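Local coordinates for protein methyltransferase type 12 (PDB 3JWG) that probably transfers a methyl group from S-adenosyl-L-methionine to the 2'-hydroxyl of the 3'-terminal nucleotide of small RNAs, this chain being its C-terminal methyltransferase domain, at residues K143-H148 with G199-M204; V94-R99 with F128-P133; L43-L48 with D71-D76; A122-L127 with Q172-K177. One frame throughout, in Å; residues are numbered along the deposited sequence.

Contact 1 (K143-H148 with G199-M204); sequences KEYNFH and GSPTQM
This is a small loop-against-loop contact carried by a proline-aromatic CH-pi interaction, on the antiparallel side of the class I methyltransferase sheet: it joins the 3-10 turn in the loop after strand 135-141 to the start of strand 202-209. Tyr145 supplies the ring and Pro201 the C-H groups. CG of Pro201 sits over one face, 3.5 Å from the centroid of the Tyr145 ring and 16° off its normal. It is displaced from the centre toward the phenol end, with Tyr145 CZ at 3.4 Å from Pro201 CG. The proline thus crosses the ring obliquely, its CA near Tyr145 CG and its own CG near Tyr145 CZ. At the ring edge, close to its plane, Gly199 O approaches Tyr145 CD1 at 3.3 Å.

The Tyr145 side chain reaches the proline because CG lies anti to the backbone N (chi1 -170°), leading the ring away from the 3-10 turn. That turn is held by Asn146 N to Lys143 O at 3.0 Å and by Phe147 N to Glu144 O at 2.9 Å. On the other segment, Ser200 points away from Tyr145 and its OG bonds to Thr202 O at 2.9 Å, spanning Pro201.

Asn142, immediately before the turn, ties the two segments further through a side-chain bond to Ser200 O and a backbone bond to Pro201. Beyond it, Gln203 pairs with Thr140 of strand 135-141 and lays its side chain against Phe171 of helix 168-182, while Thr202 and Met204 pair with strand 184-191.

Contact 2 (V94-R99 with F128-P133); sequences VYRDKR and FEFTRP
Arg96 lays the aliphatic part of its side chain over one face of the Phe130 ring, a CH-pi contact that pins a surface loop of the Rossmann-like methyltransferase fold to the C-terminal turn of helix 117-131. The chain passes over the face with CD toward the CB side of the ring, though the exact closeness of CD in the model is doubtful. Nearer the far end, Arg96 CB lies 3.6 Å from Phe130 CE1. The backbone joins in, with Tyr95 C 3.7 Å from Phe130 CE1.

The arginine chain bends at its second torsion (chi2 83°), which turns it back across the phenyl ring toward the helix backbone. Its guanidinium thus passes beyond the ring and lies with one face over the carbonyl oxygen of Phe130, Arg96 NH2 being 3.7 Å from Phe130 O. The charged end has its polar partner outside the two segments: NH2 hydrogen-bonds with Ser101 OG, which also bonds to Lys98 O, so one serine links the arginine to its own loop.

Both ends are fixed locally. Just past the helix, Arg132 takes positive phi and sends NH1 back to Phe128 O at 2.8 Å. In the loop, Asp97 forms an Asx turn and a side-on salt bridge with Arg99: Asp97 OD1 takes Arg99 NH2 at 2.7 Å, and OD2 accepts both the backbone N at 2.8 Å and NE at 3.0 Å from that same arginine.

Contact 3 (L43-L48 with D71-D76); sequences LLSLLL and DRLKID
Arg72 reaches across to Ser45 and donates from NH1 to the serine OG, 2.6 Å away and almost straight at 174°, with the oxygen in the guanidinium plane. A second, weak bond comes from Arg72 NH2 to the same Ser45 OG at 3.4 Å. The serine hydroxyl is bonded in turn to Gly41 O, one turn back, so the arginine is coupled through OG to the start of helix 42-48. In the class I methyltransferase fold this is the helix after the first strand, following the glycine-rich segment that contains the magnesium-site residue Gly37. Helix 63-73, which carries Arg72, comes after the next strand; the contact therefore joins consecutive helices of the beta-alpha-beta succession.

A chi1 of 172° and a straight chain as far as NE carry the guanidinium across, at the exposed rim of the interface.

Next to the polar pair lies the buried part. Leu73 points at helix 42-48 and divides its two methyls: CD2 lies at the edge of the Arg72 guanidinium and against Ser45 OG, and CD1 goes to Leu44. The two leucine side chains cross at about a right angle. The strands of the sheet cover the leucines, Leu44 resting on Ile56 and Leu88, and Leu73 on Ile86. The side chain of Leu44 is about 8 Å from the bound magnesium ion.

Lys74 is the first residue to leave helical angles, with positive phi. The leucine contact itself comes down to one methyl pair, Leu44 CD2 against Leu73 CD1 at 3.8 Å.

Contact 4 (A122-L127 with Q172-K177); sequences AFEKVL and QTWAVK. Unlike the reference sequence in segment 172-177: Gln172 (reference Glu).
One hydrogen bond carries the contact: Trp174 NE1 of helix 168-182 donates to Glu124 OE2 of helix 117-131 at 2.7 Å, with an N-H...O angle of 153°. Both helices pack on the same face of the central sheet of this methyltransferase domain, and their backbones stay well apart, the nearest CA atoms, those of Glu124 and Ala175, being 10.3 Å from each other. Two long side chains bridge that gap. The carboxylate is met on its anti side, 31° out of its plane, while the oxygen lies at the pyrrole edge of the indole, a little off the ring plane. The two flat groups are thus clearly inclined to each other, an edge approach and not a stack.

Torsions set up the meeting. With chi1 at 170°, Trp174 swings its indole from its own helix toward the neighbouring one; Glu124 sets off toward the other helix and stays extended beyond CG.

Apolar contact between the segments is slight. Leu127 has no close contact with the other segment and packs on Ala106 and Val108 of strand 105-109. The surroundings supply the rest: the indole meets Trp166 edge-to-face, and the Glu124 chain lies against Val178, one turn further along helix 168-182.

Glu124 is buried, and the indole N-H gives its OE2 a polar partner between the helices. Such a bond from a neutral donor would probably stabilise the negative charge in part, and it would also limit rotation of the indole.

In the fold
Contact 3 comes first along the chain, between the helices that follow the first two strands. Contacts 2 and 4 then interlock: their segments alternate, their centres are 13 Å apart, and both use helix 117-131, where Phe130 N and Lys125 O are 2.9 Å apart. Contact 1 crosses contact 4 in the same manner, centres about 20 Å apart, because helix 168-182 falls between the two segments of contact 1. Contacts 3 and 4 lie on opposite sides of the chain's centre, 28 Å between centres. Together the four contacts tie the surrounding helices and loops of one domain around a seven-stranded sheet.

Contact 1 (K143-H148 with G199-M204)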
# COMPACT_ATOMS: atom_id res chain seq x y z
N LYS A 143 -1.00 -6.40 14.91
CA LYS A 143 -1.19 -5.92 16.27
C LYS A 143 -0.61 -6.82 17.35
O LYS A 143 -0.10 -6.34 18.36
CB LYS A 143 -2.68 -5.69 16.56
CG LYS A 143 -2.91 -5.18 17.98
CD LYS A 143 -4.27 -4.52 18.18
CE LYS A 143 -5.41 -5.51 18.09
NZ LYS A 143 -6.66 -4.90 18.66
N GLU A 144 -0.70 -8.13 17.13
CA GLU A 144 -0.21 -9.11 18.10
C GLU A 144 1.26 -8.93 18.44
O GLU A 144 1.71 -9.26 19.54
CB GLU A 144 -0.47 -10.51 17.57
CG GLU A 144 -1.95 -10.84 17.50
CD GLU A 144 -2.21 -12.13 16.76
OE1 GLU A 144 -2.44 -12.07 15.53
OE2 GLU A 144 -2.16 -13.19 17.40
N TYR A 145 2.02 -8.40 17.49
CA TYR A 145 3.44 -8.18 17.70
C TYR A 145 3.70 -7.28 18.90
O TYR A 145 4.70 -7.45 19.60
CB TYR A 145 4.07 -7.54 16.46
CG TYR A 145 5.57 -7.51 16.51
CD1 TYR A 145 6.32 -8.66 16.28
CD2 TYR A 145 6.25 -6.33 16.81
CE1 TYR A 145 7.71 -8.65 16.34
CE2 TYR A 145 7.65 -6.30 16.88
CZ TYR A 145 8.36 -7.46 16.64
OH TYR A 145 9.74 -7.45 16.69
N ASN A 146 2.80 -6.33 19.13
CA ASN A 146 2.97 -5.40 20.23
C ASN A 146 2.59 -5.98 21.60
O ASN A 146 2.82 -5.35 22.63
CB ASN A 146 2.16 -4.12 19.98
CG ASN A 146 2.59 -3.40 18.70
OD1 ASN A 146 2.23 -3.81 17.59
ND2 ASN A 146 3.36 -2.33 18.85
N PHE A 147 2.02 -7.19 21.60
CA PHE A 147 1.62 -7.84 22.84
C PHE A 147 2.85 -8.24 23.64
O PHE A 147 2.81 -8.34 24.87
CB PHE A 147 0.80 -9.10 22.56
CG PHE A 147 -0.58 -8.83 22.03
CD1 PHE A 147 -1.33 -9.85 21.45
CD2 PHE A 147 -1.15 -7.56 22.12
CE1 PHE A 147 -2.61 -9.62 20.97
CE2 PHE A 147 -2.43 -7.32 21.64
CZ PHE A 147 -3.16 -8.35 21.06
N HIS A 148 3.95 -8.48 22.94
CA HIS A 148 5.20 -8.89 23.57
C HIS A 148 5.92 -7.68 24.15
O HIS A 148 6.52 -6.89 23.42
CB HIS A 148 6.09 -9.61 22.55
CG HIS A 148 7.31 -10.23 23.14
ND1 HIS A 148 7.28 -11.03 24.26
CD2 HIS A 148 8.61 -10.19 22.74
CE1 HIS A 148 8.50 -11.46 24.53
NE2 HIS A 148 9.32 -10.97 23.62
N GLY A 199 4.16 -13.53 16.04
CA GLY A 199 4.28 -13.26 14.62
C GLY A 199 5.28 -12.17 14.29
O GLY A 199 6.09 -11.78 15.13
N SER A 200 5.23 -11.68 13.05
CA SER A 200 6.14 -10.63 12.61
C SER A 200 5.47 -9.28 12.84
O SER A 200 4.27 -9.22 13.09
CB SER A 200 6.47 -10.82 11.12
OG SER A 200 5.30 -10.88 10.33
N PRO A 201 6.23 -8.18 12.75
CA PRO A 201 5.70 -6.83 12.96
C PRO A 201 4.69 -6.38 11.90
O PRO A 201 3.82 -5.55 12.17
CB PRO A 201 6.95 -5.95 12.92
CG PRO A 201 8.07 -6.90 13.29
CD PRO A 201 7.68 -8.13 12.52
N THR A 202 4.83 -6.94 10.70
CA THR A 202 3.97 -6.57 9.59
C THR A 202 3.36 -7.77 8.90
O THR A 202 3.96 -8.84 8.83
CB THR A 202 4.77 -5.75 8.55
OG1 THR A 202 5.25 -4.55 9.17
CG2 THR A 202 3.90 -5.38 7.35
N GLN A 203 2.15 -7.59 8.38
CA GLN A 203 1.48 -8.66 7.66
C GLN A 203 1.11 -8.10 6.29
O GLN A 203 0.81 -6.91 6.14
CB GLN A 203 0.26 -9.18 8.44
CG GLN A 203 -0.76 -8.15 8.86
CD GLN A 203 -1.87 -8.74 9.75
OE1 GLN A 203 -2.22 -9.92 9.63
NE2 GLN A 203 -2.44 -7.90 10.61
N MET A 204 1.15 -8.96 5.27
CA MET A 204 0.85 -8.52 3.92
C MET A 204 -0.02 -9.51 3.17
O MET A 204 0.16 -10.73 3.27
CB MET A 204 2.17 -8.30 3.16
CG MET A 204 2.04 -8.02 1.67
SD MET A 204 3.70 -7.80 0.94
CE MET A 204 4.21 -6.37 1.81

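Contact 2 (V94-R99 with F128-P133)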
# COMPACT_ATOMS: atom_id res chain seq x y z
N VAL A 94 -12.54 7.74 -2.01
CA VAL A 94 -13.91 7.34 -1.74
C VAL A 94 -14.74 7.23 -3.01
O VAL A 94 -15.69 6.46 -3.08
CB VAL A 94 -14.59 8.36 -0.79
CG1 VAL A 94 -16.05 7.98 -0.56
CG2 VAL A 94 -13.84 8.40 0.53
N TYR A 95 -14.37 8.00 -4.03
CA TYR A 95 -15.12 8.00 -5.28
C TYR A 95 -14.39 7.39 -6.46
O TYR A 95 -13.17 7.23 -6.44
CB TYR A 95 -15.55 9.43 -5.61
CG TYR A 95 -16.32 10.09 -4.50
CD1 TYR A 95 -17.62 9.68 -4.19
CD2 TYR A 95 -15.74 11.09 -3.72
CE1 TYR A 95 -18.32 10.25 -3.13
CE2 TYR A 95 -16.44 11.67 -2.66
CZ TYR A 95 -17.72 11.24 -2.37
OH TYR A 95 -18.41 11.81 -1.31
N ARG A 96 -15.15 7.06 -7.50
CA ARG A 96 -14.61 6.49 -8.72
C ARG A 96 -13.87 7.58 -9.48
O ARG A 96 -14.48 8.38 -10.17
CB ARG A 96 -15.75 5.95 -9.60
CG ARG A 96 -15.30 5.41 -10.95
CD ARG A 96 -14.80 3.98 -10.85
NE ARG A 96 -14.15 3.52 -12.07
CZ ARG A 96 -12.89 3.80 -12.41
NH1 ARG A 96 -12.13 4.54 -11.60
NH2 ARG A 96 -12.39 3.33 -13.54
N ASP A 97 -12.55 7.61 -9.33
CA ASP A 97 -11.72 8.61 -10.00
C ASP A 97 -11.08 7.95 -11.22
O ASP A 97 -10.36 6.95 -11.09
CB ASP A 97 -10.65 9.12 -9.03
CG ASP A 97 -9.88 10.31 -9.57
OD1 ASP A 97 -9.55 11.20 -8.77
OD2 ASP A 97 -9.59 10.34 -10.78
N LYS A 98 -11.34 8.50 -12.40
CA LYS A 98 -10.80 7.96 -13.64
C LYS A 98 -9.30 7.79 -13.63
O LYS A 98 -8.75 6.96 -14.35
CB LYS A 98 -11.20 8.86 -14.83
CG LYS A 98 -12.69 8.88 -15.12
CD LYS A 98 -12.99 9.78 -16.31
CE LYS A 98 -14.48 9.97 -16.50
NZ LYS A 98 -14.78 11.03 -17.50
N ARG A 99 -8.63 8.58 -12.79
CA ARG A 99 -7.18 8.52 -12.70
C ARG A 99 -6.67 7.25 -12.00
O ARG A 99 -5.46 7.04 -11.92
CB ARG A 99 -6.66 9.76 -11.98
CG ARG A 99 -6.88 11.06 -12.74
CD ARG A 99 -6.51 12.26 -11.91
NE ARG A 99 -7.39 12.42 -10.75
CZ ARG A 99 -7.25 13.38 -9.84
NH1 ARG A 99 -6.27 14.26 -9.96
NH2 ARG A 99 -8.10 13.47 -8.82
N PHE A 128 -10.80 -2.56 -5.20
CA PHE A 128 -11.09 -3.79 -5.93
C PHE A 128 -12.12 -3.70 -7.06
O PHE A 128 -12.19 -4.61 -7.89
CB PHE A 128 -11.49 -4.89 -4.95
CG PHE A 128 -10.44 -5.18 -3.91
CD1 PHE A 128 -9.25 -5.81 -4.27
CD2 PHE A 128 -10.63 -4.82 -2.58
CE1 PHE A 128 -8.26 -6.06 -3.32
CE2 PHE A 128 -9.65 -5.07 -1.62
CZ PHE A 128 -8.46 -5.69 -1.99
N GLU A 129 -12.90 -2.64 -7.09
CA GLU A 129 -13.90 -2.50 -8.14
C GLU A 129 -13.54 -1.39 -9.13
O GLU A 129 -13.59 -1.59 -10.34
CB GLU A 129 -15.29 -2.23 -7.55
CG GLU A 129 -16.42 -2.33 -8.55
CD GLU A 129 -17.76 -1.97 -7.95
OE1 GLU A 129 -18.18 -2.63 -6.97
OE2 GLU A 129 -18.40 -1.02 -8.46
N PHE A 130 -13.17 -0.22 -8.61
CA PHE A 130 -12.80 0.91 -9.45
C PHE A 130 -11.41 0.75 -10.07
O PHE A 130 -11.25 0.70 -11.28
CB PHE A 130 -12.85 2.21 -8.64
CG PHE A 130 -14.21 2.53 -8.06
CD1 PHE A 130 -14.35 3.57 -7.14
CD2 PHE A 130 -15.34 1.82 -8.45
CE1 PHE A 130 -15.61 3.89 -6.61
CE2 PHE A 130 -16.60 2.14 -7.93
CZ PHE A 130 -16.73 3.18 -7.01
N THR A 131 -10.39 0.65 -9.22
CA THR A 131 -9.02 0.51 -9.69
C THR A 131 -8.86 -0.89 -10.30
O THR A 131 -8.37 -1.04 -11.42
CB THR A 131 -8.06 0.74 -8.52
OG1 THR A 131 -8.46 1.92 -7.83
CG2 THR A 131 -6.63 0.93 -9.02
N ARG A 132 -9.28 -1.90 -9.55
CA ARG A 132 -9.25 -3.29 -9.99
C ARG A 132 -8.03 -3.71 -10.82
O ARG A 132 -8.17 -4.14 -11.97
CB ARG A 132 -10.54 -3.58 -10.78
CG ARG A 132 -10.91 -5.04 -10.94
CD ARG A 132 -12.33 -5.17 -11.49
NE ARG A 132 -12.78 -6.56 -11.57
CZ ARG A 132 -13.13 -7.31 -10.52
NH1 ARG A 132 -13.10 -6.81 -9.29
NH2 ARG A 132 -13.49 -8.57 -10.71
N PRO A 133 -6.81 -3.60 -10.25
CA PRO A 133 -5.60 -3.99 -10.99
C PRO A 133 -5.38 -5.50 -10.91
O PRO A 133 -6.00 -6.19 -10.10
CB PRO A 133 -4.51 -3.20 -10.28
CG PRO A 133 -4.97 -3.26 -8.83
CD PRO A 133 -6.47 -3.00 -8.95

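Contact 3 (L43-L48 with D71-D76)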
# COMPACT_ATOMS: atom_id res chain seq x y z
N LEU A 43 7.84 4.72 -0.85
CA LEU A 43 7.76 3.61 -1.80
C LEU A 43 8.07 4.14 -3.20
O LEU A 43 8.76 3.48 -3.99
CB LEU A 43 6.37 2.98 -1.78
CG LEU A 43 6.20 1.83 -2.78
CD1 LEU A 43 7.13 0.68 -2.39
CD2 LEU A 43 4.75 1.37 -2.81
N LEU A 44 7.56 5.33 -3.50
CA LEU A 44 7.79 5.96 -4.79
C LEU A 44 9.28 6.05 -5.08
O LEU A 44 9.73 5.75 -6.19
CB LEU A 44 7.17 7.36 -4.81
CG LEU A 44 5.68 7.53 -5.15
CD1 LEU A 44 4.85 6.37 -4.63
CD2 LEU A 44 5.20 8.84 -4.57
N SER A 45 10.06 6.47 -4.08
CA SER A 45 11.51 6.59 -4.24
C SER A 45 12.14 5.28 -4.68
O SER A 45 12.96 5.26 -5.60
CB SER A 45 12.17 7.02 -2.92
OG SER A 45 11.65 8.25 -2.46
N LEU A 46 11.76 4.19 -4.02
CA LEU A 46 12.31 2.87 -4.34
C LEU A 46 11.90 2.39 -5.73
O LEU A 46 12.68 1.74 -6.42
CB LEU A 46 11.86 1.83 -3.30
CG LEU A 46 12.38 1.93 -1.87
CD1 LEU A 46 11.86 0.74 -1.08
CD2 LEU A 46 13.90 1.96 -1.85
N LEU A 47 10.67 2.70 -6.12
CA LEU A 47 10.18 2.30 -7.43
C LEU A 47 10.97 2.99 -8.55
O LEU A 47 11.29 2.37 -9.57
CB LEU A 47 8.69 2.64 -7.55
CG LEU A 47 7.77 1.76 -6.69
CD1 LEU A 47 6.33 2.25 -6.78
CD2 LEU A 47 7.87 0.31 -7.17
N LEU A 48 11.29 4.27 -8.35
CA LEU A 48 12.05 5.04 -9.33
C LEU A 48 13.46 4.49 -9.55
O LEU A 48 14.06 4.71 -10.61
CB LEU A 48 12.13 6.51 -8.90
CG LEU A 48 10.87 7.36 -9.10
CD1 LEU A 48 11.03 8.71 -8.40
CD2 LEU A 48 10.62 7.55 -10.60
N ASP A 71 8.63 17.39 -2.45
CA ASP A 71 9.85 18.04 -1.99
C ASP A 71 10.89 16.98 -1.64
O ASP A 71 12.06 17.11 -1.97
CB ASP A 71 9.57 18.92 -0.78
CG ASP A 71 10.81 19.64 -0.28
OD1 ASP A 71 11.52 20.24 -1.12
OD2 ASP A 71 11.07 19.61 0.94
N ARG A 72 10.44 15.92 -0.98
CA ARG A 72 11.33 14.83 -0.59
C ARG A 72 11.83 14.06 -1.81
O ARG A 72 12.97 13.59 -1.84
CB ARG A 72 10.60 13.87 0.36
CG ARG A 72 11.39 12.62 0.65
CD ARG A 72 10.66 11.69 1.60
NE ARG A 72 11.36 10.41 1.70
CZ ARG A 72 11.57 9.60 0.67
NH1 ARG A 72 11.12 9.93 -0.53
NH2 ARG A 72 12.24 8.46 0.84
N LEU A 73 10.99 13.94 -2.83
CA LEU A 73 11.37 13.23 -4.04
C LEU A 73 12.17 14.12 -5.01
O LEU A 73 12.76 13.62 -5.97
CB LEU A 73 10.12 12.69 -4.75
CG LEU A 73 9.34 11.61 -3.99
CD1 LEU A 73 8.00 11.39 -4.65
CD2 LEU A 73 10.14 10.32 -3.96
N LYS A 74 12.20 15.42 -4.74
CA LYS A 74 12.93 16.37 -5.57
C LYS A 74 12.56 16.18 -7.04
O LYS A 74 13.41 16.26 -7.92
CB LYS A 74 14.44 16.18 -5.41
CG LYS A 74 14.95 16.41 -3.99
CD LYS A 74 14.63 17.81 -3.49
CE LYS A 74 15.09 17.99 -2.05
NZ LYS A 74 14.69 19.31 -1.50
N ILE A 75 11.28 15.94 -7.28
CA ILE A 75 10.78 15.71 -8.63
C ILE A 75 11.14 16.79 -9.65
O ILE A 75 11.58 16.47 -10.76
CB ILE A 75 9.25 15.54 -8.62
CG1 ILE A 75 8.86 14.44 -7.63
CG2 ILE A 75 8.76 15.17 -10.00
CD1 ILE A 75 7.37 14.17 -7.57
N ASP A 76 10.97 18.06 -9.29
CA ASP A 76 11.28 19.15 -10.20
C ASP A 76 12.76 19.29 -10.54
O ASP A 76 13.17 20.27 -11.16
CB ASP A 76 10.76 20.48 -9.64
CG ASP A 76 11.45 20.88 -8.35
OD1 ASP A 76 12.69 20.97 -8.33
OD2 ASP A 76 10.74 21.10 -7.34

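Contact 4 (A122-L127 with Q172-K177)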
# COMPACT_ATOMS: atom_id res chain seq x y z
N ALA A 122 -15.89 1.96 1.60
CA ALA A 122 -15.80 2.81 0.42
C ALA A 122 -14.45 2.56 -0.27
O ALA A 122 -14.39 2.41 -1.49
CB ALA A 122 -15.93 4.28 0.82
N PHE A 123 -13.38 2.51 0.52
CA PHE A 123 -12.04 2.28 -0.03
C PHE A 123 -11.94 0.92 -0.72
O PHE A 123 -11.27 0.78 -1.74
CB PHE A 123 -10.99 2.38 1.08
CG PHE A 123 -9.58 2.16 0.59
CD1 PHE A 123 -8.98 3.06 -0.28
CD2 PHE A 123 -8.86 1.04 0.99
CE1 PHE A 123 -7.68 2.86 -0.74
CE2 PHE A 123 -7.55 0.82 0.53
CZ PHE A 123 -6.96 1.73 -0.34
N GLU A 124 -12.61 -0.10 -0.17
CA GLU A 124 -12.60 -1.44 -0.75
C GLU A 124 -13.15 -1.39 -2.18
O GLU A 124 -12.60 -2.01 -3.09
CB GLU A 124 -13.46 -2.40 0.08
CG GLU A 124 -12.95 -2.65 1.49
CD GLU A 124 -13.91 -3.52 2.30
OE1 GLU A 124 -15.03 -3.79 1.82
OE2 GLU A 124 -13.54 -3.92 3.42
N LYS A 125 -14.26 -0.68 -2.36
CA LYS A 125 -14.86 -0.56 -3.68
C LYS A 125 -13.88 0.14 -4.61
O LYS A 125 -13.62 -0.33 -5.73
CB LYS A 125 -16.16 0.26 -3.63
CG LYS A 125 -17.32 -0.42 -2.94
CD LYS A 125 -18.58 0.44 -3.07
CE LYS A 125 -19.77 -0.18 -2.37
NZ LYS A 125 -20.98 0.70 -2.49
N VAL A 126 -13.35 1.27 -4.16
CA VAL A 126 -12.38 2.03 -4.95
C VAL A 126 -11.20 1.15 -5.38
O VAL A 126 -10.74 1.21 -6.53
CB VAL A 126 -11.82 3.23 -4.16
CG1 VAL A 126 -10.70 3.90 -4.95
CG2 VAL A 126 -12.93 4.23 -3.87
N LEU A 127 -10.73 0.34 -4.45
CA LEU A 127 -9.58 -0.52 -4.71
C LEU A 127 -9.84 -1.73 -5.59
O LEU A 127 -9.19 -1.90 -6.62
CB LEU A 127 -8.99 -0.98 -3.37
CG LEU A 127 -7.76 -1.90 -3.38
CD1 LEU A 127 -6.67 -1.34 -4.29
CD2 LEU A 127 -7.24 -2.05 -1.96
N GLN A 172 -6.62 -11.44 7.97
CA GLN A 172 -6.87 -12.54 7.05
C GLN A 172 -8.35 -12.76 6.79
O GLN A 172 -8.75 -13.04 5.66
CB GLN A 172 -6.20 -13.81 7.57
CG GLN A 172 -4.69 -13.76 7.41
CD GLN A 172 -3.98 -14.86 8.16
OE1 GLN A 172 -4.52 -15.95 8.35
NE2 GLN A 172 -2.75 -14.59 8.58
N THR A 173 -9.17 -12.60 7.83
CA THR A 173 -10.61 -12.75 7.68
C THR A 173 -11.11 -11.67 6.72
O THR A 173 -11.91 -11.94 5.81
CB THR A 173 -11.33 -12.59 9.03
OG1 THR A 173 -10.87 -13.61 9.93
CG2 THR A 173 -12.84 -12.72 8.85
N TRP A 174 -10.64 -10.45 6.92
CA TRP A 174 -11.01 -9.32 6.08
C TRP A 174 -10.56 -9.56 4.64
O TRP A 174 -11.33 -9.38 3.70
CB TRP A 174 -10.35 -8.04 6.59
CG TRP A 174 -10.50 -6.89 5.65
CD1 TRP A 174 -11.59 -6.08 5.49
CD2 TRP A 174 -9.53 -6.43 4.69
NE1 TRP A 174 -11.37 -5.16 4.50
CE2 TRP A 174 -10.11 -5.35 3.99
CE3 TRP A 174 -8.22 -6.83 4.36
CZ2 TRP A 174 -9.43 -4.66 2.98
CZ3 TRP A 174 -7.54 -6.14 3.35
CH2 TRP A 174 -8.15 -5.07 2.67
N ALA A 175 -9.30 -9.95 4.47
CA ALA A 175 -8.75 -10.19 3.14
C ALA A 175 -9.51 -11.28 2.38
O ALA A 175 -9.85 -11.09 1.21
CB ALA A 175 -7.29 -10.57 3.25
N VAL A 176 -9.77 -12.40 3.03
CA VAL A 176 -10.49 -13.50 2.40
C VAL A 176 -11.88 -13.08 1.94
O VAL A 176 -12.32 -13.44 0.84
CB VAL A 176 -10.61 -14.72 3.36
CG1 VAL A 176 -11.56 -15.77 2.78
CG2 VAL A 176 -9.24 -15.33 3.60
N LYS A 177 -12.58 -12.31 2.77
CA LYS A 177 -13.92 -11.85 2.42
C LYS A 177 -13.94 -10.89 1.24
O LYS A 177 -14.75 -11.05 0.34
CB LYS A 177 -14.61 -11.20 3.62
CG LYS A 177 -15.19 -12.19 4.62
CD LYS A 177 -15.75 -11.49 5.86
CE LYS A 177 -16.08 -12.49 6.96
NZ LYS A 177 -16.52 -11.80 8.21